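Local coordinates for RagA protein (PDB 6SLN) that probably imports nutrients across the outer membrane of Porphyromonas gingivalis, as a TonB-dependent receptor with a plug domain inside a beta barrel, at residues I526-D531 and A565-L570; S595-S600 and S642-Y647; I227-N232 and F306-T311; M957-L962 and Y983-Q988. All blocks are in the same frame, centred on the assembly; numbering follows the deposited sequence.

Overall arrangement
Contacts 1 and 2 adjoin, their centres about 10 Å apart: contact 1 pairs two barrel strands, and contact 2 joins loops that follow strands farther along. Probable hydrogen bonds connect them, A568 N to S596 OG (2.5 Å) and Y569 OH to S642 OG (2.7 Å). Contacts 3 and 4 meet where the first and last barrel strands run side by side, their centres about 8 Å apart, and Q229 O lies 2.9 Å from K987 N. Contacts 1 and 3 lie across the chain's centre from each other, centres about 39 Å apart. L570 of contact 1 belongs to the phospholipid pocket, and the E527 side chain is about 6 Å from that lipid.

Contact 1 (I526-D531 and A565-L570); sequences IEYEGD and AEYAYL. With LMT (dodecyl-beta-D-maltoside), chain H.
With CG of Y528 turned opposite its own backbone nitrogen (chi1 164°) and CG of Y567 placed between its nitrogen and carbonyl carbon (chi1 67°), the two tyrosines meet on one face of the barrel wall. They belong to neighbouring antiparallel strands, 515-540 and 561-580, in the beta barrel of a TonB-dependent receptor. Their rings are nearly parallel but slid apart until they barely overlap, with centroids separated by 5.1 Å. The closer packing is a CH-pi contact: Y528 CB sits over the Y567 ring, 3.6 Å from its centroid, and R597 adds a cation-pi interaction to the same ring. On this face I526 runs alongside Y569, bringing I526 CD1 to 3.5 Å from Y569 CD2. Paired backbone hydrogen bonds join I526 to Y569, Y528 to Y567 and G530 to A565. The other face carries the acids. E529 OE1 and E566 OE2 are 4.4 Å apart, which may raise their proton affinity, though K499 forms a long, weak ion pair with E529. E527 makes a salt bridge with K499 and a hydrogen bond with Y525 OH, while E527 OE1 lies 2.5 Å from O3' of the dodecyl maltoside.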
loop_
_atom_site.group_PDB
_atom_site.type_symbol
_atom_site.label_atom_id
_atom_site.label_comp_id
_atom_site.label_asym_id
_atom_site.label_seq_id
_atom_site.Cartn_x
_atom_site.Cartn_y
_atom_site.Cartn_z
ATOM N N ILE A 526 23.396 4.224 -16.551
ATOM C CA ILE A 526 22.793 4.279 -15.231
ATOM C C ILE A 526 21.310 4.535 -15.434
ATOM O O ILE A 526 20.918 5.328 -16.298
ATOM C CB ILE A 526 23.430 5.360 -14.318
ATOM C CG1 ILE A 526 23.144 6.760 -14.845
ATOM C CG2 ILE A 526 24.946 5.178 -14.173
ATOM C CD1 ILE A 526 23.664 7.869 -13.945
ATOM N N GLU A 527 20.486 3.827 -14.670
ATOM C CA GLU A 527 19.045 3.999 -14.731
ATOM C C GLU A 527 18.489 3.863 -13.328
ATOM O O GLU A 527 19.102 3.234 -12.463
ATOM C CB GLU A 527 18.380 2.995 -15.681
ATOM C CG GLU A 527 18.027 1.662 -15.064
ATOM C CD GLU A 527 17.215 0.806 -16.020
ATOM O OE1 GLU A 527 17.045 1.208 -17.197
ATOM O OE2 GLU A 527 16.739 -0.266 -15.591
ATOM N N TYR A 528 17.328 4.474 -13.115
ATOM C CA TYR A 528 16.675 4.513 -11.816
ATOM C C TYR A 528 15.181 4.336 -12.019
ATOM O O TYR A 528 14.578 5.029 -12.839
ATOM C CB TYR A 528 16.959 5.843 -11.090
ATOM C CG TYR A 528 16.032 6.134 -9.912
ATOM C CD1 TYR A 528 14.774 6.687 -10.117
ATOM C CD2 TYR A 528 16.425 5.866 -8.600
ATOM C CE1 TYR A 528 13.926 6.945 -9.082
ATOM C CE2 TYR A 528 15.583 6.131 -7.549
ATOM C CZ TYR A 528 14.329 6.673 -7.793
ATOM O OH TYR A 528 13.458 6.946 -6.758
ATOM N N GLU A 529 14.591 3.420 -11.277
ATOM C CA GLU A 529 13.149 3.354 -11.105
ATOM C C GLU A 529 12.875 3.527 -9.624
ATOM O O GLU A 529 13.606 2.990 -8.793
ATOM C CB GLU A 529 12.552 2.012 -11.570
ATOM C CG GLU A 529 12.685 1.720 -13.035
ATOM C CD GLU A 529 14.108 1.375 -13.433
ATOM O OE1 GLU A 529 14.539 1.865 -14.502
ATOM O OE2 GLU A 529 14.789 0.626 -12.682
ATOM N N GLY A 530 11.832 4.262 -9.294
ATOM C CA GLY A 530 11.441 4.418 -7.904
ATOM C C GLY A 530 9.954 4.647 -7.798
ATOM O O GLY A 530 9.338 5.278 -8.670
ATOM N N ASP A 531 9.359 4.130 -6.723
ATOM C CA ASP A 531 7.956 4.433 -6.489
ATOM C C ASP A 531 7.673 4.484 -5.000
ATOM O O ASP A 531 8.535 4.205 -4.164
ATOM C CB ASP A 531 7.028 3.430 -7.192
ATOM C CG ASP A 531 7.043 2.049 -6.556
ATOM O OD1 ASP A 531 8.001 1.714 -5.836
ATOM O OD2 ASP A 531 6.094 1.281 -6.801
ATOM N N ALA A 565 8.701 7.399 -10.246
ATOM C CA ALA A 565 9.737 8.227 -10.838
ATOM C C ALA A 565 10.732 7.339 -11.569
ATOM O O ALA A 565 11.107 6.277 -11.061
ATOM C CB ALA A 565 10.473 9.053 -9.762
ATOM N N GLU A 566 11.184 7.778 -12.746
ATOM C CA GLU A 566 12.329 7.114 -13.348
ATOM C C GLU A 566 13.147 8.086 -14.179
ATOM O O GLU A 566 12.661 9.126 -14.640
ATOM C CB GLU A 566 11.938 5.926 -14.214
ATOM C CG GLU A 566 10.640 6.083 -14.910
ATOM C CD GLU A 566 10.048 4.752 -15.261
ATOM O OE1 GLU A 566 9.047 4.716 -16.004
ATOM O OE2 GLU A 566 10.608 3.743 -14.805
ATOM N N TYR A 567 14.411 7.730 -14.334
ATOM C CA TYR A 567 15.314 8.451 -15.204
ATOM C C TYR A 567 16.377 7.468 -15.653
ATOM O O TYR A 567 16.525 6.380 -15.087
ATOM C CB TYR A 567 15.922 9.686 -14.510
ATOM C CG TYR A 567 16.870 9.420 -13.350
ATOM C CD1 TYR A 567 18.176 8.984 -13.563
ATOM C CD2 TYR A 567 16.467 9.639 -12.033
ATOM C CE1 TYR A 567 19.050 8.754 -12.479
ATOM C CE2 TYR A 567 17.333 9.408 -10.951
ATOM C CZ TYR A 567 18.612 8.968 -11.185
ATOM O OH TYR A 567 19.456 8.753 -10.133
ATOM N N ALA A 568 17.112 7.863 -16.686
ATOM C CA ALA A 568 18.251 7.081 -17.130
ATOM C C ALA A 568 19.257 8.007 -17.796
ATOM O O ALA A 568 18.939 9.136 -18.195
ATOM C CB ALA A 568 17.821 5.950 -18.073
ATOM N N TYR A 569 20.487 7.516 -17.883
ATOM C CA TYR A 569 21.563 8.206 -18.570
ATOM C C TYR A 569 22.308 7.184 -19.410
ATOM O O TYR A 569 22.432 6.017 -19.021
ATOM C CB TYR A 569 22.545 8.860 -17.594
ATOM C CG TYR A 569 22.066 10.122 -16.923
ATOM C CD1 TYR A 569 22.180 11.356 -17.555
ATOM C CD2 TYR A 569 21.533 10.088 -15.633
ATOM C CE1 TYR A 569 21.760 12.519 -16.926
ATOM C CE2 TYR A 569 21.099 11.244 -14.999
ATOM C CZ TYR A 569 21.214 12.455 -15.650
ATOM O OH TYR A 569 20.792 13.611 -15.026
ATOM N N LEU A 570 22.798 7.632 -20.569
ATOM C CA LEU A 570 23.674 6.840 -21.424
ATOM C C LEU A 570 24.897 7.672 -21.755
ATOM O O LEU A 570 24.767 8.841 -22.137
ATOM C CB LEU A 570 22.986 6.398 -22.720
ATOM C CG LEU A 570 23.881 5.518 -23.610
ATOM C CD1 LEU A 570 24.224 4.159 -22.943
ATOM C CD2 LEU A 570 23.234 5.315 -24.964
HETATM C C1B LMT H . 14.078 0.421 -20.799
HETATM C C2B LMT H . 13.155 0.609 -19.524
HETATM C C3B LMT H . 11.655 0.768 -19.875
HETATM C C4B LMT H . 11.543 1.813 -21.003
HETATM C C5B LMT H . 12.221 1.102 -22.183
HETATM C C6B LMT H . 11.819 1.707 -23.536
HETATM O O1B LMT H . 14.412 -0.924 -21.038
HETATM O O2B LMT H . 13.351 -0.434 -18.644
HETATM O O3B LMT H . 10.876 1.043 -18.779
HETATM O "O4'" LMT H . 10.234 2.141 -21.286
HETATM O O5B LMT H . 13.627 1.060 -21.987
HETATM O O6B LMT H . 11.358 0.715 -24.398
HETATM C "C1'" LMT H . 17.148 -3.767 -20.287
HETATM C "C2'" LMT H . 17.436 -2.475 -19.492
HETATM C "C3'" LMT H . 16.129 -1.668 -19.580
HETATM C "C4'" LMT H . 15.794 -1.262 -21.029
HETATM C "C5'" LMT H . 16.043 -2.464 -22.022
HETATM C "C6'" LMT H . 16.270 -2.024 -23.469
HETATM O "O1'" LMT H . 18.060 -4.816 -20.124
HETATM O "O2'" LMT H . 17.677 -2.714 -18.152
HETATM O "O3'" LMT H . 16.169 -0.570 -18.749
HETATM O "O5'" LMT H . 17.079 -3.403 -21.675
HETATM O "O6'" LMT H . 16.162 -0.626 -23.554
HETATM C C1 LMT H . 19.337 -4.633 -19.491
HETATM C C2 LMT H . 19.633 -5.915 -18.730
HETATM C C3 LMT H . 20.779 -5.881 -17.748
HETATM C C4 LMT H . 21.458 -7.246 -17.660
HETATM C C5 LMT H . 22.961 -7.107 -17.632
HETATM C C6 LMT H . 23.663 -8.010 -16.644
HETATM C C7 LMT H . 25.090 -7.528 -16.481
HETATM C C8 LMT H . 25.924 -8.419 -15.584
HETATM C C9 LMT H . 27.328 -7.866 -15.419
HETATM C C10 LMT H . 28.241 -8.761 -14.601
HETATM C C11 LMT H . 29.512 -8.015 -14.247
HETATM C C12 LMT H . 30.589 -8.888 -13.680
#

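Contact 2 (S595-S600 and S642-Y647); sequences SSRFGS and SEIGNY
R597 and N646 mark the closest backbone approach of two barrel loops, CA to CA 5.1 Å, with R597 inside a type I turn from S595 to F598 and N646 just past the inverse gamma turn centred on E643. S595 OG accepts from R597 N, an ST turn within the first. Extended from CG to NE, the arginine grips one amide oxygen side-on: R597 NE and NH2 each donate to N646 OD1 at 3.1 Å, both from the same face of the amide, whose plane is 13° from that of the guanidinium. I644 O sits 3.0 Å above one face of the R597 guanidinium, toward its rim. The salt bridge from R597 NH1 to E643 OE1 is long, 3.4 Å, with the carboxylate perpendicular to the guanidinium; E643 OE2 also forms a salt bridge with R198. At the end of the turn, F598 CE1 packs against I644 CD1 at 4.0 Å. One water bridges R597 O and G645 O; another accepts from R597 NH2 and donates to E643 OE1.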
loop_
_atom_site.group_PDB
_atom_site.type_symbol
_atom_site.label_atom_id
_atom_site.label_comp_id
_atom_site.label_asym_id
_atom_site.label_seq_id
_atom_site.Cartn_x
_atom_site.Cartn_y
_atom_site.Cartn_z
ATOM N N SER A 595 20.291 12.003 -21.705
ATOM C CA SER A 595 19.536 11.870 -20.466
ATOM C C SER A 595 18.045 11.791 -20.743
ATOM O O SER A 595 17.514 12.561 -21.548
ATOM C CB SER A 595 19.789 13.040 -19.512
ATOM O OG SER A 595 18.752 13.149 -18.543
ATOM N N SER A 596 17.374 10.871 -20.041
ATOM C CA SER A 596 15.919 10.766 -20.088
ATOM C C SER A 596 15.219 12.079 -19.760
ATOM O O SER A 596 14.051 12.258 -20.134
ATOM C CB SER A 596 15.458 9.694 -19.101
ATOM O OG SER A 596 16.102 9.840 -17.841
ATOM N N ARG A 597 15.905 12.982 -19.047
ATOM C CA ARG A 597 15.334 14.216 -18.520
ATOM C C ARG A 597 15.127 15.279 -19.596
ATOM O O ARG A 597 14.542 16.329 -19.309
ATOM C CB ARG A 597 16.241 14.736 -17.394
ATOM C CG ARG A 597 16.432 13.712 -16.234
ATOM C CD ARG A 597 16.880 14.388 -14.930
ATOM N NE ARG A 597 16.534 13.687 -13.692
ATOM C CZ ARG A 597 17.406 13.369 -12.732
ATOM N NH1 ARG A 597 18.691 13.660 -12.864
ATOM N NH2 ARG A 597 16.993 12.761 -11.629
ATOM N N PHE A 598 15.588 15.035 -20.816
ATOM C CA PHE A 598 15.315 15.887 -21.967
ATOM C C PHE A 598 14.689 15.054 -23.079
ATOM O O PHE A 598 14.916 13.845 -23.162
ATOM C CB PHE A 598 16.603 16.564 -22.451
ATOM C CG PHE A 598 17.450 17.096 -21.322
ATOM C CD1 PHE A 598 16.952 18.067 -20.466
ATOM C CD2 PHE A 598 18.728 16.613 -21.100
ATOM C CE1 PHE A 598 17.714 18.551 -19.427
ATOM C CE2 PHE A 598 19.495 17.100 -20.060
ATOM C CZ PHE A 598 18.985 18.069 -19.224
ATOM N N GLY A 599 13.884 15.697 -23.929
ATOM C CA GLY A 599 13.263 15.001 -25.049
ATOM C C GLY A 599 14.258 14.493 -26.096
ATOM O O GLY A 599 15.429 14.870 -26.129
ATOM N N SER A 600 13.745 13.639 -26.996
ATOM C CA SER A 600 14.576 12.936 -27.982
ATOM C C SER A 600 15.515 13.877 -28.730
ATOM O O SER A 600 16.727 13.638 -28.813
ATOM C CB SER A 600 13.690 12.196 -28.990
ATOM O OG SER A 600 12.523 11.667 -28.383
ATOM N N SER A 642 22.566 18.233 -15.198
ATOM C CA SER A 642 21.195 17.880 -15.549
ATOM C C SER A 642 20.392 17.486 -14.320
ATOM O O SER A 642 19.317 16.879 -14.455
ATOM C CB SER A 642 21.153 16.737 -16.545
ATOM O OG SER A 642 22.070 15.739 -16.149
ATOM N N GLU A 643 20.892 17.807 -13.129
ATOM C CA GLU A 643 20.182 17.488 -11.900
ATOM C C GLU A 643 18.943 18.367 -11.819
ATOM O O GLU A 643 18.903 19.383 -11.127
ATOM C CB GLU A 643 21.070 17.682 -10.681
ATOM C CG GLU A 643 21.795 16.442 -10.256
ATOM C CD GLU A 643 21.001 15.182 -10.473
ATOM O OE1 GLU A 643 19.824 15.125 -10.029
ATOM O OE2 GLU A 643 21.571 14.247 -11.090
ATOM N N ILE A 644 17.902 17.956 -12.526
ATOM C CA ILE A 644 16.586 18.548 -12.383
ATOM C C ILE A 644 15.566 17.421 -12.259
ATOM O O ILE A 644 15.919 16.244 -12.215
ATOM C CB ILE A 644 16.242 19.465 -13.562
ATOM C CG1 ILE A 644 16.219 18.621 -14.842
ATOM C CG2 ILE A 644 17.260 20.595 -13.648
ATOM C CD1 ILE A 644 15.752 19.385 -16.071
ATOM N N GLY A 645 14.292 17.798 -12.209
ATOM C CA GLY A 645 13.224 16.819 -12.205
ATOM C C GLY A 645 13.305 15.878 -13.395
ATOM O O GLY A 645 14.095 16.046 -14.324
ATOM N N ASN A 646 12.454 14.852 -13.353
ATOM C CA ASN A 646 12.507 13.772 -14.330
ATOM C C ASN A 646 11.676 14.028 -15.582
ATOM O O ASN A 646 11.920 13.388 -16.612
ATOM C CB ASN A 646 12.039 12.461 -13.684
ATOM C CG ASN A 646 12.941 12.014 -12.562
ATOM O OD1 ASN A 646 14.166 12.004 -12.716
ATOM N ND2 ASN A 646 12.339 11.619 -11.422
ATOM N N TYR A 647 10.706 14.933 -15.523
ATOM C CA TYR A 647 9.694 15.077 -16.559
ATOM C C TYR A 647 9.364 16.555 -16.760
ATOM O O TYR A 647 8.216 16.977 -16.674
ATOM C CB TYR A 647 8.412 14.325 -16.199
ATOM C CG TYR A 647 8.597 12.911 -15.703
ATOM C CD1 TYR A 647 8.951 11.881 -16.585
ATOM C CD2 TYR A 647 8.405 12.595 -14.353
ATOM C CE1 TYR A 647 9.118 10.583 -16.141
ATOM C CE2 TYR A 647 8.564 11.282 -13.892
ATOM C CZ TYR A 647 8.918 10.276 -14.794
ATOM O OH TYR A 647 9.097 8.970 -14.352
HETATM O O HOH W 1 13.810 10.990 -16.709
HETATM O O HOH W 2 11.332 13.229 -19.098
HETATM O O HOH W 3 12.732 16.719 -17.088
HETATM O O HOH W 4 19.164 12.175 -9.771
#

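Contact 3 (I227-N232 and F306-T311); sequences ISQILN and FKTAPT
F306 and I230 meet at the loop end of this pairing: the I230 chain is extended, CG1 opposite its backbone nitrogen (chi1 -169°), which carries I230 CD1 over one face of the F306 ring, 4.4 Å from F306 CD2. The K307 side chain sets out away from 227-232, and its backbone bonds to M339 instead. T308 offers its methyl: T308 CG2, opposite the backbone nitrogen, lies 3.5 Å from I227 CB. The T308 and Q229 side chains lie side by side, pointing the same way, and T308 CA makes a C-H...O contact with S228 O. A309 supplies the hydrogen-bonded pair of the contact: A309 N donates to S228 O at 3.1 Å, and A309 O accepts from S228 N at 2.6 Å. That same oxygen receives a C-H...O contact from I227 CA. P310 faces I227 as a non-hydrogen-bonded pair, CA to CA 4.3 Å, and its backbone bonds to E337 of strand 325-337. T311 continues the pairing through a backbone bond to G226, while T311 OG1 and S228 OG come within 3.7 Å. The axes of the short strand segments 227-230 and 309-311 lie at 139°. Here, after an excursion of 73 residues, about half of it helix, the end of strand 218-230 meets the beginning of 309-322, an antiparallel pairing of the first two strands of the TonB-dependent receptor barrel.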
loop_
_atom_site.group_PDB
_atom_site.type_symbol
_atom_site.label_atom_id
_atom_site.label_comp_id
_atom_site.label_asym_id
_atom_site.label_seq_id
_atom_site.Cartn_x
_atom_site.Cartn_y
_atom_site.Cartn_z
ATOM N N ILE A 227 26.697 11.761 24.178
ATOM C CA ILE A 227 25.445 12.496 24.295
ATOM C C ILE A 227 25.466 13.693 23.355
ATOM O O ILE A 227 26.524 14.182 22.958
ATOM C CB ILE A 227 25.181 12.967 25.735
ATOM C CG1 ILE A 227 26.413 13.663 26.287
ATOM C CG2 ILE A 227 24.836 11.802 26.608
ATOM C CD1 ILE A 227 26.083 14.730 27.255
ATOM N N SER A 228 24.268 14.170 23.021
ATOM C CA SER A 228 24.068 15.336 22.172
ATOM C C SER A 228 23.300 16.410 22.939
ATOM O O SER A 228 22.247 16.126 23.518
ATOM C CB SER A 228 23.309 14.955 20.899
ATOM O OG SER A 228 24.110 14.162 20.037
ATOM N N GLN A 229 23.819 17.639 22.932
ATOM C CA GLN A 229 23.140 18.776 23.533
ATOM C C GLN A 229 22.981 19.912 22.527
ATOM O O GLN A 229 23.712 19.996 21.537
ATOM C CB GLN A 229 23.905 19.287 24.741
ATOM C CG GLN A 229 24.460 18.205 25.600
ATOM C CD GLN A 229 25.315 18.772 26.698
ATOM O OE1 GLN A 229 25.695 19.943 26.656
ATOM N NE2 GLN A 229 25.621 17.953 27.695
ATOM N N ILE A 230 22.011 20.792 22.796
ATOM C CA ILE A 230 21.819 21.996 21.984
ATOM C C ILE A 230 23.006 22.932 22.213
ATOM O O ILE A 230 23.418 23.168 23.355
ATOM C CB ILE A 230 20.461 22.644 22.320
ATOM C CG1 ILE A 230 20.078 23.738 21.334
ATOM C CG2 ILE A 230 20.459 23.244 23.680
ATOM C CD1 ILE A 230 18.794 24.456 21.751
ATOM N N LEU A 231 23.618 23.414 21.124
ATOM C CA LEU A 231 24.986 23.915 21.260
ATOM C C LEU A 231 25.078 25.372 21.688
ATOM O O LEU A 231 26.179 25.829 22.007
ATOM C CB LEU A 231 25.794 23.729 19.961
ATOM C CG LEU A 231 25.409 24.099 18.516
ATOM C CD1 LEU A 231 25.023 25.565 18.267
ATOM C CD2 LEU A 231 26.594 23.732 17.645
ATOM N N ASN A 232 23.979 26.113 21.711
ATOM C CA ASN A 232 24.068 27.506 22.111
ATOM C C ASN A 232 22.774 27.894 22.807
ATOM O O ASN A 232 21.690 27.567 22.311
ATOM C CB ASN A 232 24.345 28.396 20.892
ATOM C CG ASN A 232 24.174 29.862 21.186
ATOM O OD1 ASN A 232 24.849 30.418 22.044
ATOM N ND2 ASN A 232 23.281 30.506 20.453
ATOM N N PHE A 306 13.581 20.386 24.536
ATOM C CA PHE A 306 14.858 19.817 24.122
ATOM C C PHE A 306 15.460 19.060 25.291
ATOM O O PHE A 306 15.285 19.429 26.456
ATOM C CB PHE A 306 15.859 20.888 23.621
ATOM C CG PHE A 306 15.481 21.505 22.306
ATOM C CD1 PHE A 306 14.534 22.516 22.242
ATOM C CD2 PHE A 306 16.057 21.058 21.132
ATOM C CE1 PHE A 306 14.183 23.080 21.032
ATOM C CE2 PHE A 306 15.727 21.622 19.928
ATOM C CZ PHE A 306 14.784 22.633 19.875
ATOM N N LYS A 307 16.184 17.999 24.964
ATOM C CA LYS A 307 16.706 17.052 25.933
ATOM C C LYS A 307 18.131 16.733 25.530
ATOM O O LYS A 307 18.552 17.015 24.411
ATOM C CB LYS A 307 15.859 15.768 25.964
ATOM C CG LYS A 307 15.685 15.143 24.560
ATOM C CD LYS A 307 15.029 13.749 24.543
ATOM C CE LYS A 307 15.837 12.747 23.693
ATOM N NZ LYS A 307 15.674 11.312 24.094
ATOM N N THR A 308 18.881 16.161 26.451
ATOM C CA THR A 308 20.123 15.518 26.078
ATOM C C THR A 308 19.779 14.162 25.483
ATOM O O THR A 308 18.912 13.447 25.997
ATOM C CB THR A 308 21.040 15.361 27.287
ATOM O OG1 THR A 308 21.266 16.643 27.878
ATOM C CG2 THR A 308 22.372 14.795 26.872
ATOM N N ALA A 309 20.424 13.825 24.367
ATOM C CA ALA A 309 20.106 12.578 23.698
ATOM C C ALA A 309 21.365 11.739 23.541
ATOM O O ALA A 309 22.453 12.284 23.343
ATOM C CB ALA A 309 19.475 12.838 22.332
ATOM N N PRO A 310 21.256 10.420 23.645
ATOM C CA PRO A 310 22.442 9.569 23.516
ATOM C C PRO A 310 22.719 9.159 22.076
ATOM O O PRO A 310 21.822 9.060 21.234
ATOM C CB PRO A 310 22.075 8.360 24.385
ATOM C CG PRO A 310 20.575 8.278 24.267
ATOM C CD PRO A 310 20.051 9.667 24.037
ATOM N N THR A 311 24.005 8.942 21.793
ATOM C CA THR A 311 24.466 8.445 20.501
ATOM C C THR A 311 25.468 7.328 20.761
ATOM O O THR A 311 26.460 7.539 21.466
ATOM C CB THR A 311 25.115 9.554 19.663
ATOM O OG1 THR A 311 24.148 10.570 19.357
ATOM C CG2 THR A 311 25.698 8.979 18.365
#

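Contact 4 (M957-L962 and Y983-Q988); sequences MARNLL and YPNSKQ
R959 and Q988 form the antiparallel hydrogen-bonded pair on which this contact rests. R959 N donates to Q988 O at 2.9 Å, and Q988 N returns a bond to R959 O at 3.0 Å. C-H...O contacts flank the pair, from A958 CA to Q988 O and from K987 CA to R959 O. Among side-chain bonds, R959 is matched to Q988 a second time. Its CG lies opposite the backbone nitrogen (chi1 -178°) and the chain bends at chi3, so that it runs beside the glutamine and R959 NE donates to Q988 OE1 at 2.9 Å; guanidinium and amide are nearly coplanar, 16° apart. The charge of R959 has its own partner, D120 of the plug domain, through NH1. N960, where the chain turns a corner, gives its ND2 to S986 O at 3.1 Å. The same N960 ND2 lies over the centre of the R959 guanidinium, 3.5 Å above its plane, while N960 OD1 accepts from K930. The aliphatic part of K987 passes over backbone carbonyls, K987 CG 3.7 Å from N960 O, the ammonium end going on to Y989 and Q229. The result is the pairing of the barrel's last two strands, 951-964 and 986-996; the R959-D120 salt bridge joins plug to barrel wall, consistent with a plugged TonB-dependent receptor barrel.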
loop_
_atom_site.group_PDB
_atom_site.type_symbol
_atom_site.label_atom_id
_atom_site.label_comp_id
_atom_site.label_asym_id
_atom_site.label_seq_id
_atom_site.Cartn_x
_atom_site.Cartn_y
_atom_site.Cartn_z
ATOM N N MET A 957 36.197 12.580 22.915
ATOM C CA MET A 957 35.911 13.330 21.705
ATOM C C MET A 957 34.767 14.315 21.915
ATOM O O MET A 957 33.805 14.030 22.633
ATOM C CB MET A 957 35.575 12.382 20.550
ATOM C CG MET A 957 35.700 13.050 19.217
ATOM S SD MET A 957 34.640 12.268 18.051
ATOM C CE MET A 957 33.096 12.586 18.848
ATOM N N ALA A 958 34.879 15.477 21.272
ATOM C CA ALA A 958 33.812 16.466 21.215
ATOM C C ALA A 958 33.584 16.901 19.769
ATOM O O ALA A 958 34.542 17.054 19.000
ATOM C CB ALA A 958 34.149 17.686 22.086
ATOM N N ARG A 959 32.321 17.093 19.390
ATOM C CA ARG A 959 31.970 17.646 18.083
ATOM C C ARG A 959 31.216 18.950 18.291
ATOM O O ARG A 959 30.293 19.006 19.115
ATOM C CB ARG A 959 31.110 16.691 17.233
ATOM C CG ARG A 959 30.782 17.270 15.829
ATOM C CD ARG A 959 29.849 16.375 14.963
ATOM N NE ARG A 959 28.464 16.809 15.085
ATOM C CZ ARG A 959 27.800 17.460 14.142
ATOM N NH1 ARG A 959 28.408 17.723 13.005
ATOM N NH2 ARG A 959 26.537 17.847 14.334
ATOM N N ASN A 960 31.605 19.986 17.530
ATOM C CA ASN A 960 31.042 21.338 17.653
ATOM C C ASN A 960 31.169 21.879 19.080
ATOM O O ASN A 960 30.266 22.542 19.596
ATOM C CB ASN A 960 29.585 21.379 17.191
ATOM C CG ASN A 960 29.439 21.227 15.690
ATOM O OD1 ASN A 960 30.403 21.389 14.939
ATOM N ND2 ASN A 960 28.226 20.910 15.246
ATOM N N LEU A 961 32.308 21.592 19.717
ATOM C CA LEU A 961 32.560 22.043 21.084
ATOM C C LEU A 961 32.391 23.553 21.243
ATOM O O LEU A 961 31.880 24.016 22.270
ATOM C CB LEU A 961 33.970 21.625 21.498
ATOM C CG LEU A 961 34.438 21.903 22.917
ATOM C CD1 LEU A 961 33.453 21.333 23.928
ATOM C CD2 LEU A 961 35.814 21.295 23.106
ATOM N N LEU A 962 32.827 24.339 20.250
ATOM C CA LEU A 962 32.714 25.791 20.310
ATOM C C LEU A 962 32.317 26.360 18.958
ATOM O O LEU A 962 32.820 25.928 17.918
ATOM C CB LEU A 962 34.026 26.478 20.731
ATOM C CG LEU A 962 34.840 26.009 21.936
ATOM C CD1 LEU A 962 36.301 26.391 21.743
ATOM C CD2 LEU A 962 34.293 26.570 23.257
ATOM N N TYR A 983 16.155 23.815 13.924
ATOM C CA TYR A 983 16.616 22.638 14.644
ATOM C C TYR A 983 18.133 22.792 14.706
ATOM O O TYR A 983 18.824 22.472 13.734
ATOM C CB TYR A 983 16.184 21.340 13.939
ATOM C CG TYR A 983 16.315 20.090 14.790
ATOM C CD1 TYR A 983 17.441 19.881 15.593
ATOM C CD2 TYR A 983 15.319 19.125 14.796
ATOM C CE1 TYR A 983 17.573 18.748 16.378
ATOM C CE2 TYR A 983 15.436 17.979 15.598
ATOM C CZ TYR A 983 16.570 17.796 16.390
ATOM O OH TYR A 983 16.717 16.671 17.187
ATOM N N PRO A 984 18.685 23.313 15.796
ATOM C CA PRO A 984 20.107 23.687 15.789
ATOM C C PRO A 984 20.999 22.463 15.645
ATOM O O PRO A 984 20.624 21.349 16.016
ATOM C CB PRO A 984 20.306 24.358 17.153
ATOM C CG PRO A 984 18.899 24.591 17.711
ATOM C CD PRO A 984 18.040 23.553 17.101
ATOM N N ASN A 985 22.184 22.667 15.079
ATOM C CA ASN A 985 23.174 21.604 15.130
ATOM C C ASN A 985 23.519 21.311 16.581
ATOM O O ASN A 985 23.266 22.110 17.487
ATOM C CB ASN A 985 24.443 21.974 14.363
ATOM C CG ASN A 985 24.316 21.727 12.869
ATOM O OD1 ASN A 985 24.169 20.587 12.417
ATOM N ND2 ASN A 985 24.371 22.803 12.093
ATOM N N SER A 986 24.092 20.140 16.804
ATOM C CA SER A 986 24.275 19.650 18.156
ATOM C C SER A 986 25.745 19.668 18.533
ATOM O O SER A 986 26.634 19.782 17.684
ATOM C CB SER A 986 23.717 18.238 18.294
ATOM O OG SER A 986 24.174 17.437 17.223
ATOM N N LYS A 987 25.975 19.567 19.834
ATOM C CA LYS A 987 27.298 19.487 20.439
ATOM C C LYS A 987 27.390 18.115 21.082
ATOM O O LYS A 987 26.524 17.751 21.888
ATOM C CB LYS A 987 27.472 20.610 21.467
ATOM C CG LYS A 987 28.728 20.574 22.314
ATOM C CD LYS A 987 28.810 21.820 23.192
ATOM C CE LYS A 987 27.632 21.914 24.161
ATOM N NZ LYS A 987 28.059 21.806 25.587
ATOM N N GLN A 988 28.402 17.341 20.710
ATOM C CA GLN A 988 28.539 15.979 21.208
ATOM C C GLN A 988 29.777 15.812 22.077
ATOM O O GLN A 988 30.851 16.336 21.768
ATOM C CB GLN A 988 28.599 14.970 20.066
ATOM C CG GLN A 988 27.255 14.644 19.462
ATOM C CD GLN A 988 27.120 15.243 18.098
ATOM O OE1 GLN A 988 27.939 14.993 17.219
ATOM N NE2 GLN A 988 26.104 16.071 17.914
#